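Local coordinates for protein VMB-1 (Vibrio alginolyticus, PDB 6LF4) that probably hydrolyses beta-lactam antibiotics with two zinc ions, and here binds a ring-opened carbapenem product at both, at residues T9-L14 with T57-K62; K98-A103 with V118-I123; T107-K112 with H144-I149; C163-L168 with N186-V191. One frame throughout, in Å; residues are numbered along the deposited sequence.

Contact 1 (T9-L14 with T57-K62)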
# COMPACT_ATOMS: atom_id res chain seq x y z
N THR A 9 17.17 1.52 10.93
CA THR A 9 18.08 0.42 10.49
C THR A 9 18.06 0.28 8.96
O THR A 9 17.27 0.97 8.31
CB THR A 9 17.70 -0.92 11.15
OG1 THR A 9 18.71 -1.88 10.85
CG2 THR A 9 16.38 -1.47 10.66
N LYS A 10 18.90 -0.61 8.41
CA LYS A 10 19.03 -0.83 6.95
C LYS A 10 17.81 -1.58 6.41
O LYS A 10 17.65 -1.58 5.19
CB LYS A 10 20.33 -1.58 6.62
CG LYS A 10 21.58 -0.70 6.63
CD LYS A 10 22.48 -0.86 5.41
CE LYS A 10 23.24 0.41 5.07
NZ LYS A 10 23.41 0.56 3.60
N GLU A 11 17.02 -2.21 7.30
CA GLU A 11 15.73 -2.90 6.99
C GLU A 11 14.52 -1.95 7.09
O GLU A 11 13.62 -2.12 6.26
CB GLU A 11 15.46 -4.05 7.96
CG GLU A 11 16.28 -5.29 7.68
CD GLU A 11 17.05 -5.76 8.89
OE1 GLU A 11 17.84 -4.93 9.42
OE2 GLU A 11 16.84 -6.92 9.34
N LEU A 12 14.46 -1.03 8.07
CA LEU A 12 13.21 -0.31 8.43
C LEU A 12 13.49 1.10 8.91
O LEU A 12 14.28 1.27 9.88
CB LEU A 12 12.46 -1.09 9.51
CG LEU A 12 11.13 -0.48 9.96
CD1 LEU A 12 10.14 -0.43 8.81
CD2 LEU A 12 10.56 -1.27 11.13
N LYS A 13 12.86 2.08 8.25
CA LYS A 13 12.83 3.51 8.64
C LYS A 13 11.36 3.88 8.85
O LYS A 13 10.51 3.32 8.13
CB LYS A 13 13.48 4.39 7.58
CG LYS A 13 13.69 5.85 7.99
CD LYS A 13 14.40 6.69 6.97
CE LYS A 13 13.55 6.96 5.74
NZ LYS A 13 14.09 8.06 4.90
N LEU A 14 11.07 4.74 9.82
CA LEU A 14 9.71 5.28 10.05
C LEU A 14 9.79 6.80 9.99
O LEU A 14 10.74 7.37 10.55
CB LEU A 14 9.17 4.75 11.39
CG LEU A 14 8.52 3.37 11.29
CD1 LEU A 14 9.54 2.26 11.14
CD2 LEU A 14 7.64 3.10 12.49
N THR A 57 10.40 -7.25 3.81
CA THR A 57 11.14 -8.39 4.38
C THR A 57 10.47 -8.80 5.69
O THR A 57 9.92 -7.91 6.37
CB THR A 57 12.62 -8.01 4.59
OG1 THR A 57 12.70 -6.97 5.56
CG2 THR A 57 13.30 -7.53 3.32
N THR A 58 10.52 -10.08 6.04
CA THR A 58 10.07 -10.61 7.35
C THR A 58 10.75 -9.85 8.50
O THR A 58 10.07 -9.63 9.52
CB THR A 58 10.32 -12.11 7.46
OG1 THR A 58 10.03 -12.66 6.18
CG2 THR A 58 9.49 -12.77 8.54
N GLN A 59 12.02 -9.45 8.34
CA GLN A 59 12.79 -8.73 9.40
C GLN A 59 12.23 -7.32 9.59
O GLN A 59 11.98 -6.93 10.76
CB GLN A 59 14.29 -8.69 9.08
CG GLN A 59 15.07 -9.88 9.63
CD GLN A 59 15.10 -9.91 11.14
OE1 GLN A 59 15.53 -8.95 11.80
NE2 GLN A 59 14.64 -11.02 11.71
N GLY A 60 12.04 -6.58 8.50
CA GLY A 60 11.27 -5.31 8.50
C GLY A 60 9.97 -5.44 9.28
O GLY A 60 9.69 -4.57 10.12
N THR A 61 9.20 -6.50 9.03
CA THR A 61 7.87 -6.71 9.64
C THR A 61 8.03 -6.90 11.16
O THR A 61 7.31 -6.23 11.90
CB THR A 61 7.09 -7.84 8.95
OG1 THR A 61 6.98 -7.44 7.59
CG2 THR A 61 5.71 -8.06 9.53
N LYS A 62 8.98 -7.73 11.60
CA LYS A 62 9.20 -7.98 13.06
C LYS A 62 9.65 -6.70 13.75
O LYS A 62 9.12 -6.42 14.82
CB LYS A 62 10.21 -9.12 13.26
CG LYS A 62 9.60 -10.48 12.99
CD LYS A 62 10.59 -11.48 12.44
CE LYS A 62 10.08 -12.90 12.55
NZ LYS A 62 11.18 -13.86 12.33

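Contact 2 (K98-A103 with V118-I123)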
# COMPACT_ATOMS: atom_id res chain seq x y z
N LYS A 98 -1.90 -13.72 15.06
CA LYS A 98 -3.37 -13.48 15.15
C LYS A 98 -3.65 -11.98 14.99
O LYS A 98 -4.53 -11.45 15.68
CB LYS A 98 -3.93 -14.09 16.44
CG LYS A 98 -4.57 -15.46 16.24
CD LYS A 98 -3.62 -16.53 15.72
CE LYS A 98 -4.32 -17.83 15.33
NZ LYS A 98 -3.45 -18.72 14.53
N ILE A 99 -2.95 -11.33 14.07
CA ILE A 99 -3.31 -9.96 13.60
C ILE A 99 -4.17 -10.16 12.34
O ILE A 99 -3.66 -10.81 11.41
CB ILE A 99 -2.03 -9.14 13.34
CG1 ILE A 99 -1.13 -9.14 14.59
CG2 ILE A 99 -2.38 -7.74 12.87
CD1 ILE A 99 0.16 -8.39 14.44
N LYS A 100 -5.40 -9.64 12.34
CA LYS A 100 -6.37 -9.74 11.22
C LYS A 100 -5.69 -9.17 9.96
O LYS A 100 -5.15 -8.06 10.04
CB LYS A 100 -7.64 -8.91 11.45
CG LYS A 100 -8.63 -9.44 12.47
CD LYS A 100 -9.91 -8.60 12.46
CE LYS A 100 -10.87 -8.94 13.58
NZ LYS A 100 -11.09 -10.40 13.70
N THR A 101 -5.70 -9.93 8.87
CA THR A 101 -5.26 -9.43 7.54
C THR A 101 -6.50 -9.24 6.66
O THR A 101 -7.36 -10.12 6.65
CB THR A 101 -4.17 -10.34 6.96
OG1 THR A 101 -4.64 -11.69 6.94
CG2 THR A 101 -2.89 -10.20 7.75
N TYR A 102 -6.59 -8.10 6.00
CA TYR A 102 -7.67 -7.78 5.04
C TYR A 102 -7.09 -7.71 3.64
O TYR A 102 -6.07 -7.08 3.46
CB TYR A 102 -8.35 -6.48 5.38
CG TYR A 102 -9.22 -6.56 6.61
CD1 TYR A 102 -8.68 -6.36 7.87
CD2 TYR A 102 -10.58 -6.78 6.51
CE1 TYR A 102 -9.46 -6.41 9.01
CE2 TYR A 102 -11.39 -6.80 7.64
CZ TYR A 102 -10.83 -6.62 8.89
OH TYR A 102 -11.58 -6.65 10.02
N ALA A 103 -7.75 -8.36 2.69
CA ALA A 103 -7.41 -8.35 1.26
C ALA A 103 -8.73 -8.46 0.50
O ALA A 103 -9.63 -9.11 1.01
CB ALA A 103 -6.49 -9.50 0.93
N VAL A 118 -3.80 -16.91 2.08
CA VAL A 118 -4.82 -15.85 1.88
C VAL A 118 -4.94 -15.04 3.18
O VAL A 118 -4.46 -15.53 4.20
CB VAL A 118 -6.17 -16.44 1.42
CG1 VAL A 118 -6.01 -17.17 0.10
CG2 VAL A 118 -6.81 -17.36 2.45
N SER A 119 -5.51 -13.84 3.10
CA SER A 119 -5.88 -12.98 4.25
C SER A 119 -6.87 -13.73 5.16
O SER A 119 -7.60 -14.62 4.68
CB SER A 119 -6.48 -11.68 3.78
OG SER A 119 -7.82 -11.90 3.33
N SER A 120 -6.92 -13.34 6.43
CA SER A 120 -7.86 -13.91 7.43
C SER A 120 -9.26 -13.41 7.11
O SER A 120 -10.21 -14.15 7.34
CB SER A 120 -7.44 -13.51 8.84
OG SER A 120 -7.58 -12.11 9.06
N ASP A 121 -9.36 -12.18 6.58
CA ASP A 121 -10.62 -11.45 6.32
C ASP A 121 -10.62 -10.96 4.87
O ASP A 121 -9.58 -10.46 4.40
CB ASP A 121 -10.79 -10.30 7.30
CG ASP A 121 -11.02 -10.81 8.72
OD1 ASP A 121 -10.03 -11.25 9.36
OD2 ASP A 121 -12.19 -10.80 9.15
N GLU A 122 -11.75 -11.13 4.18
CA GLU A 122 -11.88 -10.81 2.73
C GLU A 122 -12.68 -9.52 2.57
O GLU A 122 -13.78 -9.42 3.11
CB GLU A 122 -12.53 -11.95 1.96
CG GLU A 122 -12.49 -11.74 0.45
CD GLU A 122 -12.53 -13.03 -0.33
OE1 GLU A 122 -11.46 -13.64 -0.56
OE2 GLU A 122 -13.65 -13.45 -0.67
N ILE A 123 -12.17 -8.57 1.82
CA ILE A 123 -13.00 -7.41 1.41
C ILE A 123 -13.81 -7.83 0.18
O ILE A 123 -13.19 -8.15 -0.83
CB ILE A 123 -12.11 -6.20 1.15
CG1 ILE A 123 -11.32 -5.82 2.40
CG2 ILE A 123 -12.95 -5.07 0.61
CD1 ILE A 123 -10.11 -4.94 2.10
O HOH W 1 -10.50 -12.48 11.43

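Contact 3 (T107-K112 with H144-I149). With ZN (zinc ion), chain E; LMP ((2~{S},3~{R},4~{S})-2-[(2~{S},3~{R})-1,3-bis(oxidanyl)-1-oxidanylidene-butan-2-yl]-4-[(3~{S},5~{S})-5-(dimethylcarbamoy l)pyrrolidin-3-yl]sulfanyl-3-methyl-3,4-dihydro-2~{H}-pyrrole-5-carboxylic acid), chain G.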
# COMPACT_ATOMS: atom_id res chain seq x y z
N THR A 107 -7.34 -9.94 -4.70
CA THR A 107 -6.01 -10.16 -4.09
C THR A 107 -5.92 -11.62 -3.59
O THR A 107 -4.90 -12.28 -3.86
CB THR A 107 -5.70 -9.16 -2.97
OG1 THR A 107 -5.69 -7.86 -3.56
CG2 THR A 107 -4.38 -9.43 -2.28
N ASN A 108 -6.94 -12.14 -2.92
CA ASN A 108 -6.87 -13.51 -2.37
C ASN A 108 -6.79 -14.52 -3.52
O ASN A 108 -6.06 -15.52 -3.34
CB ASN A 108 -7.99 -13.77 -1.36
CG ASN A 108 -7.62 -13.22 0.00
OD1 ASN A 108 -6.43 -13.10 0.32
ND2 ASN A 108 -8.62 -12.85 0.79
N LYS A 109 -7.52 -14.29 -4.61
CA LYS A 109 -7.49 -15.16 -5.82
C LYS A 109 -6.04 -15.22 -6.32
O LYS A 109 -5.56 -16.32 -6.63
CB LYS A 109 -8.37 -14.65 -6.96
CG LYS A 109 -8.11 -15.31 -8.31
CD LYS A 109 -8.96 -14.80 -9.47
CE LYS A 109 -8.60 -13.39 -9.90
NZ LYS A 109 -9.23 -13.04 -11.20
N LEU A 110 -5.37 -14.08 -6.41
CA LEU A 110 -4.01 -14.04 -6.98
C LEU A 110 -2.99 -14.59 -5.97
O LEU A 110 -2.09 -15.34 -6.40
CB LEU A 110 -3.71 -12.63 -7.48
CG LEU A 110 -4.61 -12.14 -8.62
CD1 LEU A 110 -4.33 -10.67 -8.90
CD2 LEU A 110 -4.41 -12.96 -9.89
N LEU A 111 -3.15 -14.36 -4.66
CA LEU A 111 -2.31 -15.05 -3.65
C LEU A 111 -2.47 -16.57 -3.83
O LEU A 111 -1.45 -17.26 -4.02
CB LEU A 111 -2.70 -14.59 -2.24
CG LEU A 111 -2.37 -13.13 -1.92
CD1 LEU A 111 -3.02 -12.72 -0.62
CD2 LEU A 111 -0.88 -12.90 -1.85
N LYS A 112 -3.70 -17.08 -3.84
CA LYS A 112 -4.00 -18.54 -3.91
C LYS A 112 -3.37 -19.11 -5.18
O LYS A 112 -2.64 -20.12 -5.06
CB LYS A 112 -5.50 -18.81 -3.81
CG LYS A 112 -5.94 -20.22 -4.19
CD LYS A 112 -7.06 -20.77 -3.31
CE LYS A 112 -6.54 -21.33 -2.00
NZ LYS A 112 -7.55 -22.16 -1.30
N HIS A 144 -1.37 -1.36 -11.97
CA HIS A 144 -0.14 -2.12 -11.63
C HIS A 144 -0.44 -3.62 -11.53
O HIS A 144 0.41 -4.40 -11.96
CB HIS A 144 0.49 -1.53 -10.36
CG HIS A 144 1.61 -2.37 -9.83
ND1 HIS A 144 2.85 -2.40 -10.42
CD2 HIS A 144 1.65 -3.22 -8.80
CE1 HIS A 144 3.63 -3.23 -9.76
NE2 HIS A 144 2.92 -3.76 -8.75
N THR A 145 -1.57 -4.02 -10.94
CA THR A 145 -2.09 -5.40 -10.93
C THR A 145 -3.61 -5.33 -11.16
O THR A 145 -4.18 -4.22 -11.07
CB THR A 145 -1.79 -6.15 -9.62
OG1 THR A 145 -2.30 -5.37 -8.53
CG2 THR A 145 -0.32 -6.43 -9.38
N GLU A 146 -4.24 -6.47 -11.42
CA GLU A 146 -5.72 -6.62 -11.47
C GLU A 146 -6.34 -6.18 -10.14
O GLU A 146 -7.46 -5.67 -10.16
CB GLU A 146 -6.06 -8.08 -11.80
CG GLU A 146 -7.54 -8.41 -11.73
CD GLU A 146 -7.94 -9.85 -12.03
OE1 GLU A 146 -7.06 -10.76 -11.95
OE2 GLU A 146 -9.13 -10.07 -12.36
N ASP A 147 -5.63 -6.36 -9.02
CA ASP A 147 -6.23 -6.39 -7.67
C ASP A 147 -5.90 -5.13 -6.88
O ASP A 147 -6.49 -4.99 -5.80
CB ASP A 147 -5.78 -7.60 -6.85
CG ASP A 147 -4.28 -7.62 -6.60
OD1 ASP A 147 -3.54 -7.32 -7.54
OD2 ASP A 147 -3.86 -7.94 -5.48
N ASN A 148 -5.07 -4.23 -7.40
CA ASN A 148 -4.54 -3.10 -6.59
C ASN A 148 -5.67 -2.24 -6.02
O ASN A 148 -6.60 -1.89 -6.77
CB ASN A 148 -3.56 -2.21 -7.33
CG ASN A 148 -4.00 -1.78 -8.72
OD1 ASN A 148 -5.20 -1.57 -9.01
ND2 ASN A 148 -3.01 -1.63 -9.57
N ILE A 149 -5.56 -1.86 -4.75
CA ILE A 149 -6.51 -0.92 -4.07
C ILE A 149 -5.73 0.28 -3.57
O ILE A 149 -4.51 0.15 -3.39
CB ILE A 149 -7.26 -1.60 -2.92
CG1 ILE A 149 -6.26 -2.18 -1.91
CG2 ILE A 149 -8.26 -2.63 -3.42
CD1 ILE A 149 -6.85 -2.45 -0.56
ZN ZN E . 3.58 -4.83 -7.23
C1 LMP G . 9.85 -3.21 -8.24
C2 LMP G . 9.31 -2.07 -9.10
C3 LMP G . 7.95 -1.79 -8.50
O7A LMP G . 12.07 1.87 -9.73
C6A LMP G . 12.76 2.15 -8.75
N7A LMP G . 13.73 3.09 -8.80
C9A LMP G . 13.91 3.97 -9.96
C8A LMP G . 14.66 3.30 -7.69
C5A LMP G . 12.57 1.45 -7.41
C2A LMP G . 12.68 -0.07 -7.56
N3A LMP G . 11.23 1.69 -6.87
C4A LMP G . 10.62 0.42 -6.46
C1A LMP G . 11.25 -0.57 -7.43
S21 LMP G . 10.38 -0.59 -9.02
C31 LMP G . 6.98 -1.16 -9.11
O31 LMP G . 6.85 -1.30 -10.31
O32 LMP G . 6.24 -0.46 -8.45
N4 LMP G . 7.84 -2.26 -7.31
C11 LMP G . 10.20 -4.47 -9.03
C5 LMP G . 8.77 -3.41 -7.16
C6 LMP G . 8.01 -4.72 -7.29
C61 LMP G . 8.20 -5.64 -6.07
O62 LMP G . 9.57 -6.03 -6.01
C62 LMP G . 7.32 -6.87 -6.11
C7 LMP G . 6.52 -4.52 -7.61
O71 LMP G . 6.15 -4.76 -8.78
O72 LMP G . 5.78 -4.14 -6.68

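Contact 4 (C163-L168 with N186-V191). With ZN (zinc ion), chain F; LMP ((2~{S},3~{R},4~{S})-2-[(2~{S},3~{R})-1,3-bis(oxidanyl)-1-oxidanylidene-butan-2-yl]-4-[(3~{S},5~{S})-5-(dimethylcarbamoy l)pyrrolidin-3-yl]sulfanyl-3-methyl-3,4-dihydro-2~{H}-pyrrole-5-carboxylic acid), chain G.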
# COMPACT_ATOMS: atom_id res chain seq x y z
N CYS A 163 1.65 0.79 -5.20
CA CYS A 163 2.34 0.62 -6.51
C CYS A 163 1.41 0.98 -7.68
O CYS A 163 1.92 1.19 -8.77
CB CYS A 163 2.94 -0.76 -6.57
SG CYS A 163 4.03 -0.98 -5.14
N PHE A 164 0.11 1.17 -7.43
CA PHE A 164 -0.82 1.79 -8.40
C PHE A 164 -0.35 3.20 -8.77
O PHE A 164 -0.71 3.73 -9.84
CB PHE A 164 -2.24 1.78 -7.82
CG PHE A 164 -3.30 2.35 -8.71
CD1 PHE A 164 -3.74 1.64 -9.81
CD2 PHE A 164 -3.90 3.57 -8.41
CE1 PHE A 164 -4.75 2.14 -10.61
CE2 PHE A 164 -4.91 4.06 -9.22
CZ PHE A 164 -5.32 3.35 -10.32
N VAL A 165 0.43 3.84 -7.91
CA VAL A 165 0.86 5.25 -8.09
C VAL A 165 2.38 5.29 -8.18
O VAL A 165 3.03 4.73 -7.28
CB VAL A 165 0.33 6.15 -6.96
CG1 VAL A 165 0.83 7.57 -7.12
CG2 VAL A 165 -1.20 6.11 -6.92
N LYS A 166 2.90 5.96 -9.20
CA LYS A 166 4.37 6.13 -9.37
C LYS A 166 4.78 7.51 -8.81
O LYS A 166 3.96 8.45 -8.82
CB LYS A 166 4.71 5.91 -10.84
CG LYS A 166 4.35 4.53 -11.38
CD LYS A 166 5.12 3.38 -10.76
CE LYS A 166 4.26 2.14 -10.55
NZ LYS A 166 4.72 1.31 -9.41
N SER A 167 6.02 7.61 -8.31
CA SER A 167 6.65 8.89 -7.89
C SER A 167 6.86 9.79 -9.12
O SER A 167 6.86 9.27 -10.26
CB SER A 167 7.93 8.60 -7.13
OG SER A 167 8.94 8.13 -8.01
N LEU A 168 6.88 11.11 -8.93
CA LEU A 168 6.98 12.10 -10.05
C LEU A 168 8.20 11.81 -10.93
O LEU A 168 8.08 11.91 -12.17
CB LEU A 168 7.09 13.51 -9.46
CG LEU A 168 5.78 14.26 -9.27
CD1 LEU A 168 6.04 15.65 -8.70
CD2 LEU A 168 5.02 14.35 -10.59
N ASN A 186 -7.80 4.80 -17.01
CA ASN A 186 -9.24 4.87 -16.64
C ASN A 186 -9.39 4.62 -15.13
O ASN A 186 -10.11 5.39 -14.47
CB ASN A 186 -10.08 3.91 -17.47
CG ASN A 186 -9.85 4.11 -18.96
OD1 ASN A 186 -9.54 5.22 -19.39
ND2 ASN A 186 -9.98 3.04 -19.72
N SER A 187 -8.71 3.61 -14.59
CA SER A 187 -8.61 3.36 -13.13
C SER A 187 -8.12 4.60 -12.38
O SER A 187 -8.72 5.01 -11.36
CB SER A 187 -7.71 2.19 -12.88
OG SER A 187 -8.26 1.03 -13.45
N MET A 188 -7.03 5.20 -12.84
CA MET A 188 -6.45 6.41 -12.24
C MET A 188 -7.45 7.56 -12.32
O MET A 188 -7.52 8.32 -11.34
CB MET A 188 -5.15 6.80 -12.94
CG MET A 188 -4.36 7.84 -12.20
SD MET A 188 -3.93 7.35 -10.51
CE MET A 188 -2.80 6.01 -10.87
N GLN A 189 -8.20 7.69 -13.41
CA GLN A 189 -9.17 8.81 -13.56
C GLN A 189 -10.24 8.69 -12.45
O GLN A 189 -10.68 9.74 -11.90
CB GLN A 189 -9.81 8.88 -14.95
CG GLN A 189 -10.62 10.16 -15.17
CD GLN A 189 -9.72 11.38 -15.16
OE1 GLN A 189 -8.59 11.33 -15.60
NE2 GLN A 189 -10.20 12.49 -14.62
N LYS A 190 -10.63 7.46 -12.12
CA LYS A 190 -11.57 7.23 -10.99
C LYS A 190 -10.95 7.77 -9.69
O LYS A 190 -11.68 8.42 -8.92
CB LYS A 190 -11.93 5.75 -10.88
CG LYS A 190 -12.72 5.24 -12.08
CD LYS A 190 -13.17 3.81 -11.92
CE LYS A 190 -13.83 3.29 -13.19
NZ LYS A 190 -13.76 1.81 -13.25
N VAL A 191 -9.66 7.53 -9.45
CA VAL A 191 -9.01 7.96 -8.18
C VAL A 191 -8.88 9.48 -8.22
O VAL A 191 -9.24 10.15 -7.23
CB VAL A 191 -7.66 7.23 -8.00
CG1 VAL A 191 -6.83 7.82 -6.87
CG2 VAL A 191 -7.89 5.74 -7.82
ZN ZN F . 6.00 -2.12 -5.66
C1 LMP G . 9.85 -3.21 -8.24
C2 LMP G . 9.31 -2.07 -9.10
C3 LMP G . 7.95 -1.79 -8.50
O7A LMP G . 12.07 1.87 -9.73
C6A LMP G . 12.76 2.15 -8.75
N7A LMP G . 13.73 3.09 -8.80
C9A LMP G . 13.91 3.97 -9.96
C8A LMP G . 14.66 3.30 -7.69
C5A LMP G . 12.57 1.45 -7.41
C2A LMP G . 12.68 -0.07 -7.56
N3A LMP G . 11.23 1.69 -6.87
C4A LMP G . 10.62 0.42 -6.46
C1A LMP G . 11.25 -0.57 -7.43
S21 LMP G . 10.38 -0.59 -9.02
C31 LMP G . 6.98 -1.16 -9.11
O31 LMP G . 6.85 -1.30 -10.31
O32 LMP G . 6.24 -0.46 -8.45
N4 LMP G . 7.84 -2.26 -7.31
C11 LMP G . 10.20 -4.47 -9.03
C5 LMP G . 8.77 -3.41 -7.16
C6 LMP G . 8.01 -4.72 -7.29
C61 LMP G . 8.20 -5.64 -6.07
O62 LMP G . 9.57 -6.03 -6.01
C62 LMP G . 7.32 -6.87 -6.11
C7 LMP G . 6.52 -4.52 -7.61
O71 LMP G . 6.15 -4.76 -8.78
O72 LMP G . 5.78 -4.14 -6.68

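Contact 1 (T9-L14 with T57-K62)
Glu-11, just before edge strand 12-18, and Leu-12, its first residue, lean on the N-terminal turn of helix 58-69 in a small, partly buried packing contact without a hydrogen bond across it. The backbones come closest at Glu-11 and Gly-60, whose CA atoms are 5.3 Å apart. The Glu-11 chain, bent at chi2 (126°), crosses that of Gln-59 obliquely, with carboxylate and amide planes 34° apart. Glu-11 OE2 rests against Gln-59 CB at 3.1 Å. The approach of Glu-11 OE2 to Gln-59 OE1 (3.4 Å) joins two acceptors and gives no bond, while Glu-11 OE1 has weak hydrogen bonds from Thr-9 OG1 and from Gln-63 NE2, one turn further along the helix. Leu-12 touches with one branch, CD2, 3.6 Å from Gly-60 O. Thr-57 is the N-cap: its OG1 accepts from Gly-60 N at 3.0 Å with an N-H...O angle of 156°, capping the helix start beside Glu-11. Beyond the contact, Leu-12 also packs on Leu-64 and Leu-14 on Trp-67, Glu-11 and Lys-13 share backbone bonds with strand 21-29, and Thr-61 turns to helix 91-96.

Contact 2 (K98-A103 with V118-I123)
Strands 100-104 and 121-123 run parallel, with Tyr-102 paired to Asp-121 and Ala-103 to Glu-122, their short axes 4.8 Å apart and 25° from exact alignment. Three backbone bonds hold them: Asp-121 N to Thr-101 O (2.9 Å), Ala-103 N to Asp-121 O (3.3 Å), and Ile-123 N to Ala-103 O (2.7 Å). Just ahead of them a reciprocal pair of serine and threonine bonds prolongs the join: Thr-101 N donates to Ser-120 OG, and Ser-120 N donates to Thr-101 OG1, each at 2.9 Å. Ser-120 OG can reach back to the neighbouring strand because it sits between its own backbone N and carbonyl carbon (chi1 67°); the same hydroxyl donates to the anti lone pair of Asp-121 OD1. Thr-101 OG1 has a further hydrogen-bond partner in Asn-95 OD1. The pairing closes a beta-alpha-beta unit in which helix 105-113 links two adjacent parallel strands, and it places 121-123 at the edge of the seven-stranded sheet of this metallo-beta-lactamase. On the face bearing Tyr-102 and Asp-121, the aspartate CB lies over the tyrosine ring in a CH-pi contact, 3.8 Å from its centroid and offset toward the rim, while Ile-123 meets the ring near its edge and Phe-128 adds a second ring contact. Lys-100 NZ falls short of a salt bridge with Asp-121 OD1, and a water spans the gap. On the other face Ala-103 CB packs against Ser-119 CB at 3.6 Å, and Ser-119 OG donates to Asp-121 O while accepting from Asn-108 ND2 of the connecting helix.

Contact 3 (T107-K112 with H144-I149)
Thr-107 of helix 105-113 and Asp-147 of the zinc-binding loop cross at about a right angle, so that the hydroxyl of one meets the carboxylate of the other. Thr-107 OG1 donates to Asp-147 OD2 at 2.7 Å and meets that oxygen on its anti lone pair, directed away from OD1. Asp-147 CG lies between its own backbone N and carbonyl carbon (chi1 62°), a torsion that folds the carboxylate back over its own loop and lets OD1 take a hydrogen bond from Thr-145 OG1, which comes in from above the carboxylate plane. Leu-110, one helical turn on, slants past Asp-147 and lays CD1 3.7 Å from Asp-147 OD1; its other branch, CD2, is 4.0 Å from Glu-146 OE1. At the outer side Lys-109 and Glu-146 cross at about a right angle in a salt bridge. Lys-109 NZ meets Glu-146 OE2 at 3.2 Å on the syn side, 30° out of the carboxylate plane, with a weak second bond to OE1. The loop also carries His-144, whose NE2 binds zinc at 2.0 Å beside His-82 and His-84; LMP O72 is a further ligand, and LMP O71 sits at the edge of the imidazole, 3.1 Å from CE1. Thr-145 packs on both of those histidines. The buried Asp-147 carboxylate is thus gripped by two hydroxyls, with a weak bond from Phe-83 N besides, which would be expected to favour its anionic form; second to the metal ligands, it ties the loop that carries His-144 to helix 105-113, whereas the lysine-glutamate bridge clamps the more exposed rim.

Contact 4 (C163-L168 with N186-V191)
The loop after strand 158-162 passes helix 184-194 at side-chain distance, the nearest CA atoms, those of Phe-164 and Met-188, being 8.2 Å apart, and a Met-aromatic contact bridges the interval. With CG anti to the backbone N (chi1 -179°), the Phe-164 ring is directed at the helix. Met-188, bent at chi2 and chi3, slides past it in the opposite direction and brings its methyl over one face: CE lies 3.8 Å from the ring centroid, a CH-pi contact, while SD stands obliquely at 4.6 Å from that centroid. The methyl also abuts the loop backbone, with CE 3.3 Å from Phe-164 O, an oxygen that accepts a hydrogen bond from Trp-184 NE1. Ser-187 CB meets the ring edge, and Val-191 CG2 approaches Phe-164 CE2 at 3.7 Å. All five touching residues are buried, and the Trp-184 ring stacks on Phe-164. The residue before the phenylalanine, Cys-163, binds the second zinc, shared with Asp-86, His-205 and LMP. Lys-166 NZ donates to Cys-163 O at 2.9 Å, in the carbonyl plane on a lone pair, and the same NZ stands only 2.5 Å from the carboxylate oxygen O32 of LMP.

How the contacts relate
Contacts 1 and 2 both reach the same seven-stranded sheet, at its opposite edge strands, about 21 Å apart between centres; contact 1 is a small, partly buried side-chain contact, contact 2 true strand pairing. Contact 2 runs into contact 3 through helix 105-113: Asn-108 ND2 reaches Ser-119 OG at 2.8 Å, and that helix turns another side to the zinc loop. Contacts 3 and 4 carry ligands of different zincs, both touch LMP, and meet where His-144 CB packs on Cys-163 O. Their supports differ: hydroxyl-carboxylate bonds and a salt bridge in contact 3, but chiefly apolar, ring-centred packing in contact 4. Contact 4 is core; contacts 1, 2 and 3 are only partly buried.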